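Local coordinates for protein sesquisabinene B synthase 2 (Santalum album, PDB 6A2A) that probably cyclises a linear prenyl diphosphate to the sesquiterpene sesquisabinene B, using magnesium or manganese ions, at residues 334-339 and 387-392; 412-415 and 419-422; 425-430 and 436-441; 449-454 and 501-506. One frame throughout, in Å; residues are numbered along the deposited sequence.

How the interactions relate
All four contacts lie in the metal-binding helical domain. Interaction 1 is the most peripheral, its centre about 27 Å from the chain's centre, and half of it is polar and partly exposed. Interactions 2, 3 and 4 are buried, and 2 and 4 touch: P420 CD lies 3.5 Å from C453 SG. Interaction 2 is a helix break where a proline packs against the preceding turn and a water bridges it, whereas interaction 4 is built round one tryptophan. Interaction 3 shares helix 419-430 with interaction 2 but lies away from the metal sites, packing tyrosine and leucine on leucine and a lysine stem. Interactions 1 and 2 are joined by Q387 OE1 and N421 ND2, 2.9 Å apart.

Interaction 1. Residues 334-339 and 387-392; sequences ITNRWD and QLKSYT
T335 meets L388 with every atom of its side chain beyond CA, and all three approaches fall on one methyl, CD1. At the root, T335 CB lies 3.7 Å from L388 CD1. OG1 stands beside the backbone N (chi1 -59°), where it hydrogen-bonds F331 O of its own helix while coming within 3.4 Å of L388 CD1. The other branch, CG2, is 3.7 Å from L388 CD1, so the leucine methyl is met by both branches, the two side chains crossing at about a right angle.

Beside this buried pair the second contact is more polar. K389 runs extended beyond CG and brings CE to 3.7 Å from N336 OD1, an oxygen hydrogen-bonded to S385 OG. The segments join the last turn of helix 325-337, closed by a Schellman motif with W338 at positive phi, to helix 377-400 of the terpene synthase helical domain. L388 sits with its side chain about 8 Å from that of D316, a magnesium ligand.

No hydrogen bond crosses between the segments. With the hydroxyl of T335 and the amide oxygen of N336 hydrogen-bonded to F331 and S385, what they offer L388 and K389 is van der Waals contact with carbon.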
loop_
_atom_site.group_PDB
_atom_site.type_symbol
_atom_site.label_atom_id
_atom_site.label_comp_id
_atom_site.label_asym_id
_atom_site.label_seq_id
_atom_site.Cartn_x
_atom_site.Cartn_y
_atom_site.Cartn_z
ATOM N N ILE A 334 -11.768 20.433 11.147
ATOM C CA ILE A 334 -10.716 19.428 11.402
ATOM C C ILE A 334 -9.638 19.581 10.331
ATOM O O ILE A 334 -8.442 19.564 10.631
ATOM C CB ILE A 334 -11.330 18.023 11.411
ATOM C CG1 ILE A 334 -12.067 17.791 12.740
ATOM C CG2 ILE A 334 -10.299 16.941 11.126
ATOM C CD1 ILE A 334 -12.925 16.568 12.751
ATOM N N THR A 335 -10.094 19.782 9.097
ATOM C CA THR A 335 -9.137 19.839 7.975
ATOM C C THR A 335 -8.289 21.107 8.128
ATOM O O THR A 335 -7.062 21.068 8.052
ATOM C CB THR A 335 -9.881 19.799 6.641
ATOM O OG1 THR A 335 -10.624 18.589 6.602
ATOM C CG2 THR A 335 -8.952 19.911 5.452
ATOM N N ASN A 336 -8.953 22.245 8.437
ATOM C CA ASN A 336 -8.288 23.535 8.608
ATOM C C ASN A 336 -7.199 23.430 9.657
ATOM O O ASN A 336 -6.122 23.977 9.491
ATOM C CB ASN A 336 -9.242 24.649 9.042
ATOM C CG ASN A 336 -10.169 25.140 7.954
ATOM O OD1 ASN A 336 -9.945 24.891 6.767
ATOM N ND2 ASN A 336 -11.246 25.798 8.361
ATOM N N ARG A 337 -7.509 22.769 10.755
ATOM C CA ARG A 337 -6.599 22.708 11.874
ATOM C C ARG A 337 -5.692 21.475 11.823
ATOM O O ARG A 337 -4.775 21.376 12.645
ATOM C CB ARG A 337 -7.400 22.734 13.188
ATOM C CG ARG A 337 -8.120 24.056 13.418
ATOM C CD ARG A 337 -8.776 24.077 14.786
ATOM N NE ARG A 337 -9.865 23.132 14.858
ATOM C CZ ARG A 337 -9.821 21.944 15.466
ATOM N NH1 ARG A 337 -8.738 21.595 16.133
ATOM N NH2 ARG A 337 -10.868 21.124 15.414
ATOM N N TRP A 338 -5.893 20.577 10.875
ATOM C CA TRP A 338 -5.091 19.322 10.779
ATOM C C TRP A 338 -5.036 18.582 12.123
ATOM O O TRP A 338 -3.986 18.120 12.573
ATOM C CB TRP A 338 -3.709 19.610 10.176
ATOM C CG TRP A 338 -3.226 18.519 9.281
ATOM C CD1 TRP A 338 -2.131 17.725 9.462
ATOM C CD2 TRP A 338 -3.888 18.051 8.091
ATOM N NE1 TRP A 338 -2.045 16.817 8.432
ATOM C CE2 TRP A 338 -3.097 17.004 7.573
ATOM C CE3 TRP A 338 -5.015 18.457 7.379
ATOM C CZ2 TRP A 338 -3.433 16.336 6.397
ATOM C CZ3 TRP A 338 -5.353 17.797 6.217
ATOM C CH2 TRP A 338 -4.566 16.754 5.739
ATOM N N ASP A 339 -6.215 18.410 12.719
ATOM C CA ASP A 339 -6.340 17.902 14.057
ATOM C C ASP A 339 -7.533 17.053 14.129
ATOM O O ASP A 339 -8.640 17.557 14.077
ATOM C CB ASP A 339 -6.462 19.076 15.018
ATOM C CG ASP A 339 -6.684 18.649 16.472
ATOM O OD1 ASP A 339 -7.018 17.496 16.780
ATOM O OD2 ASP A 339 -6.558 19.556 17.316
ATOM N N GLN A 387 -9.648 23.894 -0.568
ATOM C CA GLN A 387 -10.723 23.238 -1.337
ATOM C C GLN A 387 -12.004 23.108 -0.515
ATOM O O GLN A 387 -13.127 23.434 -0.987
ATOM C CB GLN A 387 -10.269 21.867 -1.815
ATOM C CG GLN A 387 -11.293 21.266 -2.744
ATOM C CD GLN A 387 -10.754 20.155 -3.585
ATOM O OE1 GLN A 387 -9.578 19.850 -3.544
ATOM N NE2 GLN A 387 -11.627 19.627 -4.431
ATOM N N LEU A 388 -11.909 22.735 0.754
ATOM C CA LEU A 388 -13.154 22.585 1.499
ATOM C C LEU A 388 -13.775 23.952 1.855
ATOM O O LEU A 388 -15.002 24.059 2.004
ATOM C CB LEU A 388 -12.864 21.776 2.773
ATOM C CG LEU A 388 -12.354 20.353 2.562
ATOM C CD1 LEU A 388 -12.299 19.672 3.906
ATOM C CD2 LEU A 388 -13.191 19.565 1.572
ATOM N N LYS A 389 -12.957 24.959 1.982
ATOM C CA LYS A 389 -13.490 26.300 2.144
ATOM C C LYS A 389 -14.270 26.704 0.892
ATOM O O LYS A 389 -15.306 27.322 1.009
ATOM C CB LYS A 389 -12.371 27.291 2.404
ATOM C CG LYS A 389 -11.792 27.189 3.811
ATOM C CD LYS A 389 -10.660 28.158 4.008
ATOM C CE LYS A 389 -10.166 28.325 5.433
ATOM N NZ LYS A 389 -8.898 29.098 5.422
ATOM N N SER A 390 -13.827 26.263 -0.287
ATOM C CA SER A 390 -14.539 26.616 -1.491
ATOM C C SER A 390 -15.867 25.837 -1.578
ATOM O O SER A 390 -16.878 26.341 -2.096
ATOM C CB SER A 390 -13.640 26.468 -2.700
ATOM O OG SER A 390 -13.609 25.084 -3.118
ATOM N N TYR A 391 -15.905 24.596 -1.085
ATOM C CA TYR A 391 -17.147 23.824 -1.050
ATOM C C TYR A 391 -18.141 24.507 -0.107
ATOM O O TYR A 391 -19.329 24.581 -0.386
ATOM C CB TYR A 391 -16.902 22.430 -0.495
ATOM C CG TYR A 391 -16.245 21.449 -1.430
ATOM C CD1 TYR A 391 -15.882 21.766 -2.732
ATOM C CD2 TYR A 391 -15.908 20.200 -0.969
ATOM C CE1 TYR A 391 -15.305 20.829 -3.569
ATOM C CE2 TYR A 391 -15.323 19.257 -1.794
ATOM C CZ TYR A 391 -14.992 19.571 -3.091
ATOM O OH TYR A 391 -14.384 18.639 -3.880
ATOM N N THR A 392 -17.596 24.958 0.995
ATOM C CA THR A 392 -18.443 25.626 1.993
ATOM C C THR A 392 -19.099 26.909 1.430
ATOM O O THR A 392 -20.300 27.139 1.635
ATOM C CB THR A 392 -17.656 25.861 3.278
ATOM O OG1 THR A 392 -17.205 24.570 3.727
ATOM C CG2 THR A 392 -18.547 26.513 4.321
#

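Interaction 2. Residues 412-415 and 419-422; sequences NALV and FPNL
V415 O accepts a hydrogen bond from a water 2.8 Å away, and that water in turn accepts from N421 N at 3.1 Å, so one solvent molecule spans the two helix ends. The direct contact lies alongside it, on P420. Its ring brings CD to 3.1 Å from L414 O and CG to 3.4 Å from the same L414 O, while CG also rests 4.0 Å from V415 CA. A proline has no N-H to offer, and L414 O is buried with no hydrogen-bond partner in the model; it faces carbon.

These features mark the break between helix 406-416 and helix 419-430, which is consistent with the divided helix G of class I terpene synthases; the V415 side chain is about 8 Å from that of E394, a magnesium ligand. An alanine in place of P420 lacks CG and CD, and is likely to open a gap beside L414 O and take from L414 CD1 its contact with the proline ring.

That methyl, L414 CD1, is 4.3 Å from P420 CG, and the branched end of the leucine also packs on I454 of helix 447-462. From that helix C453 touches P420.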
loop_
_atom_site.group_PDB
_atom_site.type_symbol
_atom_site.label_atom_id
_atom_site.label_comp_id
_atom_site.label_asym_id
_atom_site.label_seq_id
_atom_site.Cartn_x
_atom_site.Cartn_y
_atom_site.Cartn_z
ATOM N N ASN A 412 -14.254 31.291 -7.028
ATOM C CA ASN A 412 -14.364 30.195 -6.082
ATOM C C ASN A 412 -14.365 28.833 -6.795
ATOM O O ASN A 412 -13.775 27.881 -6.268
ATOM C CB ASN A 412 -15.610 30.345 -5.235
ATOM C CG ASN A 412 -15.703 29.332 -4.133
ATOM O OD1 ASN A 412 -14.919 29.412 -3.186
ATOM N ND2 ASN A 412 -16.669 28.447 -4.231
ATOM N N ALA A 413 -15.022 28.709 -7.953
ATOM C CA ALA A 413 -15.233 27.412 -8.579
ATOM C C ALA A 413 -13.972 26.858 -9.266
ATOM O O ALA A 413 -13.852 25.644 -9.520
ATOM C CB ALA A 413 -16.417 27.532 -9.529
ATOM N N LEU A 414 -13.007 27.710 -9.562
ATOM C CA LEU A 414 -11.723 27.264 -10.053
ATOM C C LEU A 414 -10.962 26.585 -8.908
ATOM O O LEU A 414 -10.103 25.782 -9.199
ATOM C CB LEU A 414 -10.913 28.404 -10.674
ATOM C CG LEU A 414 -10.368 29.448 -9.698
ATOM C CD1 LEU A 414 -9.070 28.999 -9.108
ATOM C CD2 LEU A 414 -10.218 30.796 -10.360
ATOM N N VAL A 415 -11.359 26.837 -7.658
ATOM C CA VAL A 415 -10.787 26.115 -6.512
ATOM C C VAL A 415 -11.620 24.852 -6.279
ATOM O O VAL A 415 -11.056 23.763 -6.122
ATOM C CB VAL A 415 -10.739 26.966 -5.231
ATOM C CG1 VAL A 415 -10.159 26.158 -4.073
ATOM C CG2 VAL A 415 -9.971 28.234 -5.444
ATOM N N PHE A 419 -8.456 21.419 -9.088
ATOM C CA PHE A 419 -7.220 21.444 -9.852
ATOM C C PHE A 419 -6.127 22.261 -9.184
ATOM O O PHE A 419 -4.997 21.888 -9.293
ATOM C CB PHE A 419 -7.443 21.766 -11.331
ATOM C CG PHE A 419 -7.964 20.538 -12.022
ATOM C CD1 PHE A 419 -7.117 19.489 -12.352
ATOM C CD2 PHE A 419 -9.312 20.362 -12.193
ATOM C CE1 PHE A 419 -7.601 18.318 -12.914
ATOM C CE2 PHE A 419 -9.799 19.207 -12.777
ATOM C CZ PHE A 419 -8.949 18.166 -13.118
ATOM N N PRO A 420 -6.443 23.321 -8.432
ATOM C CA PRO A 420 -5.354 23.837 -7.555
ATOM C C PRO A 420 -4.728 22.777 -6.647
ATOM O O PRO A 420 -3.497 22.670 -6.610
ATOM C CB PRO A 420 -6.002 24.973 -6.780
ATOM C CG PRO A 420 -7.031 25.428 -7.765
ATOM C CD PRO A 420 -7.610 24.174 -8.360
ATOM N N ASN A 421 -5.564 21.963 -6.037
ATOM C CA ASN A 421 -5.115 20.835 -5.203
ATOM C C ASN A 421 -4.261 19.855 -6.019
ATOM O O ASN A 421 -3.075 19.611 -5.718
ATOM C CB ASN A 421 -6.335 20.144 -4.601
ATOM C CG ASN A 421 -6.002 19.042 -3.620
ATOM O OD1 ASN A 421 -4.879 18.518 -3.612
ATOM N ND2 ASN A 421 -6.999 18.718 -2.795
ATOM N N LEU A 422 -4.817 19.370 -7.141
ATOM C CA LEU A 422 -4.115 18.374 -7.938
ATOM C C LEU A 422 -2.836 18.960 -8.533
ATOM O O LEU A 422 -1.824 18.270 -8.553
ATOM C CB LEU A 422 -5.051 17.859 -9.034
ATOM C CG LEU A 422 -6.147 16.930 -8.521
ATOM C CD1 LEU A 422 -7.237 16.747 -9.549
ATOM C CD2 LEU A 422 -5.564 15.607 -8.103
HETATM O O HOH W 1 -8.497 22.810 -5.330
#

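Interaction 3. Residues 425-430 and 436-441; sequences TSYLLT and KEKLDY
Y427 and L428 of helix 419-430 close on L439 in the tight part of this contact, and a single methyl does most of the work. L439 CD2 comes to the edge of the Y427 ring, near its plane, at 3.8 Å from CD2 of the tyrosine. The same L439 CD2 also lies 3.8 Å from L428 CB, and the other methyl, L439 CD1, stands 4.0 Å from L428 CD1. With its CG anti to the backbone N (chi1 178°), Y427 carries the ring across to the facing helix, 436-443, where the rim of the ring continues past L439 to K438.

There the packing opens toward solvent. Y427 OH touches the stem of K438, 3.4 Å from its CB, the two side chains crossing at about a right angle. The rest of the lysine is extended and leads away, its NZ hydrogen-bonding N433 O and E432 O in the turn between the helices.

A serine in place of Y427 would probably leave L439 CD2 and the K438 stem facing a gap, and F521 without its edge-to-face partner.

The segment axes are 10.2 Å apart and run 153° to each other, an antiparallel helical hairpin. With no hydrogen bond between these segments, the contact rests on van der Waals packing, the Y427 oxygen included, while the lysine charge is turned to backbone carbonyls of the connecting turn.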
loop_
_atom_site.group_PDB
_atom_site.type_symbol
_atom_site.label_atom_id
_atom_site.label_comp_id
_atom_site.label_asym_id
_atom_site.label_seq_id
_atom_site.Cartn_x
_atom_site.Cartn_y
_atom_site.Cartn_z
ATOM N N THR A 425 -0.134 19.813 -5.838
ATOM C CA THR A 425 0.416 18.535 -5.408
ATOM C C THR A 425 1.404 18.002 -6.453
ATOM O O THR A 425 2.482 17.564 -6.110
ATOM C CB THR A 425 -0.682 17.521 -5.091
ATOM O OG1 THR A 425 -1.507 18.072 -4.048
ATOM C CG2 THR A 425 -0.108 16.193 -4.645
ATOM N N SER A 426 1.035 18.041 -7.731
ATOM C CA SER A 426 1.906 17.564 -8.790
ATOM C C SER A 426 3.252 18.313 -8.796
ATOM O O SER A 426 4.279 17.699 -9.105
ATOM C CB SER A 426 1.214 17.615 -10.110
ATOM O OG SER A 426 1.188 18.906 -10.729
ATOM N N TYR A 427 3.204 19.614 -8.535
ATOM C CA TYR A 427 4.397 20.460 -8.504
ATOM C C TYR A 427 5.295 20.068 -7.312
ATOM O O TYR A 427 6.531 19.873 -7.463
ATOM C CB TYR A 427 3.990 21.925 -8.442
ATOM C CG TYR A 427 5.156 22.879 -8.359
ATOM C CD1 TYR A 427 5.713 23.410 -9.510
ATOM C CD2 TYR A 427 5.609 23.359 -7.142
ATOM C CE1 TYR A 427 6.739 24.347 -9.455
ATOM C CE2 TYR A 427 6.634 24.306 -7.068
ATOM C CZ TYR A 427 7.212 24.785 -8.225
ATOM O OH TYR A 427 8.205 25.727 -8.114
ATOM N N LEU A 428 4.680 19.954 -6.121
ATOM C CA LEU A 428 5.379 19.458 -4.935
ATOM C C LEU A 428 6.187 18.181 -5.214
ATOM O O LEU A 428 7.362 18.029 -4.748
ATOM C CB LEU A 428 4.349 19.165 -3.841
ATOM C CG LEU A 428 4.850 18.326 -2.669
ATOM C CD1 LEU A 428 5.832 19.084 -1.814
ATOM C CD2 LEU A 428 3.689 17.840 -1.806
ATOM N N LEU A 429 5.595 17.263 -5.943
ATOM C CA LEU A 429 6.162 15.922 -6.128
ATOM C C LEU A 429 7.200 15.872 -7.253
ATOM O O LEU A 429 7.861 14.818 -7.365
ATOM C CB LEU A 429 5.027 14.945 -6.461
ATOM C CG LEU A 429 4.012 14.748 -5.330
ATOM C CD1 LEU A 429 2.880 13.858 -5.798
ATOM C CD2 LEU A 429 4.660 14.133 -4.103
ATOM N N THR A 430 7.287 16.905 -8.083
ATOM C CA THR A 430 8.202 16.845 -9.257
ATOM C C THR A 430 9.202 17.994 -9.329
ATOM O O THR A 430 10.258 17.774 -9.991
ATOM C CB THR A 430 7.417 16.822 -10.568
ATOM O OG1 THR A 430 6.618 18.015 -10.670
ATOM C CG2 THR A 430 6.591 15.566 -10.654
ATOM N N LYS A 436 9.133 25.996 0.662
ATOM C CA LYS A 436 7.904 26.676 0.980
ATOM C C LYS A 436 7.656 27.832 0.015
ATOM O O LYS A 436 6.510 28.046 -0.375
ATOM C CB LYS A 436 7.875 27.222 2.408
ATOM C CG LYS A 436 6.540 27.826 2.776
ATOM C CD LYS A 436 6.321 27.990 4.257
ATOM C CE LYS A 436 5.057 28.751 4.566
ATOM N NZ LYS A 436 5.112 30.109 3.982
ATOM N N GLU A 437 8.667 28.646 -0.290
ATOM C CA GLU A 437 8.397 29.816 -1.127
ATOM C C GLU A 437 7.942 29.376 -2.526
ATOM O O GLU A 437 7.048 30.023 -3.093
ATOM C CB GLU A 437 9.623 30.714 -1.280
ATOM C CG GLU A 437 10.019 31.403 0.008
ATOM C CD GLU A 437 10.498 30.426 1.081
ATOM O OE1 GLU A 437 11.317 29.547 0.744
ATOM O OE2 GLU A 437 9.991 30.504 2.228
ATOM N N LYS A 438 8.566 28.326 -3.074
ATOM C CA LYS A 438 8.129 27.819 -4.396
ATOM C C LYS A 438 6.676 27.310 -4.341
ATOM O O LYS A 438 5.900 27.584 -5.259
ATOM C CB LYS A 438 9.017 26.686 -4.912
ATOM C CG LYS A 438 10.415 27.096 -5.349
ATOM C CD LYS A 438 11.305 25.961 -5.709
ATOM C CE LYS A 438 12.752 26.387 -5.880
ATOM N NZ LYS A 438 13.578 25.289 -6.463
ATOM N N LEU A 439 6.304 26.598 -3.290
ATOM C CA LEU A 439 4.947 26.085 -3.179
ATOM C C LEU A 439 3.916 27.196 -2.967
ATOM O O LEU A 439 2.795 27.132 -3.519
ATOM C CB LEU A 439 4.900 25.042 -2.067
ATOM C CG LEU A 439 5.615 23.755 -2.428
ATOM C CD1 LEU A 439 5.844 22.983 -1.170
ATOM C CD2 LEU A 439 4.837 22.952 -3.445
ATOM N N ASP A 440 4.268 28.234 -2.196
ATOM C CA ASP A 440 3.387 29.369 -1.983
ATOM C C ASP A 440 3.156 30.034 -3.383
ATOM O O ASP A 440 2.015 30.494 -3.701
ATOM C CB ASP A 440 4.032 30.392 -1.058
ATOM C CG ASP A 440 3.927 30.023 0.453
ATOM O OD1 ASP A 440 3.174 29.103 0.787
ATOM O OD2 ASP A 440 4.610 30.716 1.264
ATOM N N TYR A 441 4.231 30.184 -4.142
ATOM C CA TYR A 441 4.147 30.791 -5.507
ATOM C C TYR A 441 3.129 30.004 -6.387
ATOM O O TYR A 441 2.221 30.603 -6.952
ATOM C CB TYR A 441 5.515 30.828 -6.181
ATOM C CG TYR A 441 5.448 31.251 -7.630
ATOM C CD1 TYR A 441 5.185 32.551 -7.997
ATOM C CD2 TYR A 441 5.586 30.314 -8.634
ATOM C CE1 TYR A 441 5.077 32.925 -9.329
ATOM C CE2 TYR A 441 5.534 30.673 -9.967
ATOM C CZ TYR A 441 5.247 31.978 -10.315
ATOM O OH TYR A 441 5.198 32.307 -11.649
#

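Interaction 4. Residues 449-454 and 501-506; sequences VRASCI and RMWWKR
W503 is the hub, and I454, A451 and R450 reach its indole from three directions. I454 lies over one face: its CD1 approaches W503 CZ2 at 3.6 Å, and its CG2 makes an off-centre CH-pi contact 4.0 Å from the centroid of the five-membered ring. The branching of I454 allows both, CG1 lying beside the backbone N (chi1 -66°) and CG2 anti to it. A451 comes obliquely, with CB 3.5 Å from W503 CE3. At the ring edge stands R450, whose NH2 is 4.1 Å from W503 CH2; guanidinium and indole planes are 85° apart, so this is no stack. M502 CE lies over the rim of the opposite face from I454, and L447 and L455 also touch the indole.

The two helices, 447-462 and 489-510, run antiparallel in the alpha-helical bundle of the terpene synthase metal-binding domain, the segment axes 9.2 Å apart. The CA atoms of A451 and W503 are 5.6 Å apart, a closeness consistent with the small alanine side chain.

Farther out, D411 holds R450 by a salt bridge to NH1; the arginine is extended from CG to NE, and I454 CD1 lies over one face of its guanidinium.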
loop_
_atom_site.group_PDB
_atom_site.type_symbol
_atom_site.label_atom_id
_atom_site.label_comp_id
_atom_site.label_asym_id
_atom_site.label_seq_id
_atom_site.Cartn_x
_atom_site.Cartn_y
_atom_site.Cartn_z
ATOM N N VAL A 449 -1.248 28.856 -14.237
ATOM C CA VAL A 449 -2.013 27.906 -13.389
ATOM C C VAL A 449 -3.467 28.362 -13.295
ATOM O O VAL A 449 -4.339 27.535 -13.364
ATOM C CB VAL A 449 -1.348 27.799 -12.013
ATOM C CG1 VAL A 449 -2.081 26.826 -11.128
ATOM C CG2 VAL A 449 0.109 27.436 -12.160
ATOM N N ARG A 450 -3.695 29.642 -13.153
ATOM C CA ARG A 450 -5.069 30.172 -13.039
ATOM C C ARG A 450 -5.861 29.800 -14.302
ATOM O O ARG A 450 -6.963 29.397 -14.172
ATOM C CB ARG A 450 -5.025 31.687 -12.863
ATOM C CG ARG A 450 -6.336 32.308 -12.423
ATOM C CD ARG A 450 -6.304 33.821 -12.468
ATOM N NE ARG A 450 -7.486 34.414 -11.894
ATOM C CZ ARG A 450 -8.141 35.472 -12.348
ATOM N NH1 ARG A 450 -9.282 35.795 -11.776
ATOM N NH2 ARG A 450 -7.677 36.213 -13.339
ATOM N N ALA A 451 -5.260 29.979 -15.455
ATOM C CA ALA A 451 -5.908 29.662 -16.743
ATOM C C ALA A 451 -6.316 28.182 -16.757
ATOM O O ALA A 451 -7.438 27.883 -17.088
ATOM C CB ALA A 451 -4.965 30.001 -17.866
ATOM N N SER A 452 -5.412 27.315 -16.390
ATOM C CA SER A 452 -5.680 25.859 -16.349
ATOM C C SER A 452 -6.842 25.553 -15.401
ATOM O O SER A 452 -7.747 24.882 -15.808
ATOM C CB SER A 452 -4.454 25.103 -15.973
ATOM O OG SER A 452 -4.699 23.732 -15.890
ATOM N N CYS A 453 -6.816 26.061 -14.188
ATOM C CA CYS A 453 -7.919 25.752 -13.246
ATOM C C CYS A 453 -9.235 26.347 -13.752
ATOM O O CYS A 453 -10.213 25.685 -13.646
ATOM C CB CYS A 453 -7.595 26.249 -11.845
ATOM S SG CYS A 453 -6.067 25.516 -11.219
ATOM N N ILE A 454 -9.241 27.561 -14.246
ATOM C CA ILE A 454 -10.522 28.115 -14.747
ATOM C C ILE A 454 -11.001 27.250 -15.919
ATOM O O ILE A 454 -12.163 26.936 -15.953
ATOM C CB ILE A 454 -10.386 29.598 -15.134
ATOM C CG1 ILE A 454 -10.107 30.448 -13.901
ATOM C CG2 ILE A 454 -11.638 30.064 -15.835
ATOM C CD1 ILE A 454 -9.937 31.909 -14.190
ATOM N N ARG A 501 -11.978 29.499 -25.322
ATOM C CA ARG A 501 -10.992 29.798 -26.368
ATOM C C ARG A 501 -9.995 30.864 -25.898
ATOM O O ARG A 501 -8.796 30.741 -26.118
ATOM C CB ARG A 501 -11.670 30.244 -27.665
ATOM C CG ARG A 501 -12.485 29.119 -28.287
ATOM C CD ARG A 501 -12.999 29.442 -29.701
ATOM N NE ARG A 501 -13.839 30.604 -29.674
ATOM C CZ ARG A 501 -15.164 30.582 -29.518
ATOM N NH1 ARG A 501 -15.816 29.444 -29.386
ATOM N NH2 ARG A 501 -15.842 31.715 -29.515
ATOM N N MET A 502 -10.504 31.863 -25.194
ATOM C CA MET A 502 -9.632 32.938 -24.640
ATOM C C MET A 502 -8.579 32.370 -23.680
ATOM O O MET A 502 -7.414 32.704 -23.739
ATOM C CB MET A 502 -10.502 33.972 -23.918
ATOM C CG MET A 502 -9.702 35.116 -23.296
ATOM S SD MET A 502 -9.136 34.892 -21.571
ATOM C CE MET A 502 -10.736 34.776 -20.790
ATOM N N TRP A 503 -8.992 31.565 -22.702
ATOM C CA TRP A 503 -8.018 31.076 -21.711
ATOM C C TRP A 503 -7.020 30.120 -22.350
ATOM O O TRP A 503 -5.869 30.108 -21.987
ATOM C CB TRP A 503 -8.745 30.453 -20.518
ATOM C CG TRP A 503 -9.349 31.407 -19.541
ATOM C CD1 TRP A 503 -10.665 31.602 -19.267
ATOM C CD2 TRP A 503 -8.627 32.304 -18.682
ATOM N NE1 TRP A 503 -10.827 32.594 -18.319
ATOM C CE2 TRP A 503 -9.591 33.024 -17.942
ATOM C CE3 TRP A 503 -7.278 32.599 -18.524
ATOM C CZ2 TRP A 503 -9.225 33.994 -17.019
ATOM C CZ3 TRP A 503 -6.925 33.605 -17.649
ATOM C CH2 TRP A 503 -7.883 34.235 -16.886
ATOM N N TRP A 504 -7.442 29.332 -23.363
ATOM C CA TRP A 504 -6.487 28.576 -24.118
ATOM C C TRP A 504 -5.452 29.486 -24.799
ATOM O O TRP A 504 -4.302 29.131 -24.867
ATOM C CB TRP A 504 -7.214 27.684 -25.149
ATOM C CG TRP A 504 -7.353 26.247 -24.748
ATOM C CD1 TRP A 504 -8.511 25.644 -24.370
ATOM C CD2 TRP A 504 -6.330 25.259 -24.615
ATOM N NE1 TRP A 504 -8.280 24.337 -24.061
ATOM C CE2 TRP A 504 -6.966 24.065 -24.210
ATOM C CE3 TRP A 504 -4.948 25.221 -24.859
ATOM C CZ2 TRP A 504 -6.283 22.866 -24.052
ATOM C CZ3 TRP A 504 -4.268 24.041 -24.663
ATOM C CH2 TRP A 504 -4.935 22.872 -24.282
ATOM N N LYS A 505 -5.888 30.575 -25.392
ATOM C CA LYS A 505 -4.928 31.539 -25.992
ATOM C C LYS A 505 -3.875 32.007 -24.972
ATOM O O LYS A 505 -2.682 32.087 -25.254
ATOM C CB LYS A 505 -5.714 32.702 -26.575
ATOM C CG LYS A 505 -6.406 32.422 -27.914
ATOM C CD LYS A 505 -7.414 33.480 -28.219
ATOM C CE LYS A 505 -8.222 33.185 -29.455
ATOM N NZ LYS A 505 -9.175 34.271 -29.741
ATOM N N ARG A 506 -4.320 32.293 -23.756
ATOM C CA ARG A 506 -3.380 32.700 -22.697
ATOM C C ARG A 506 -2.443 31.568 -22.320
ATOM O O ARG A 506 -1.262 31.758 -22.148
ATOM C CB ARG A 506 -4.217 33.244 -21.522
ATOM C CG ARG A 506 -5.140 34.372 -21.940
ATOM C CD ARG A 506 -5.561 35.352 -20.862
ATOM N NE ARG A 506 -4.521 36.336 -20.653
ATOM C CZ ARG A 506 -4.668 37.405 -19.870
ATOM N NH1 ARG A 506 -5.819 37.627 -19.236
ATOM N NH2 ARG A 506 -3.669 38.248 -19.760
#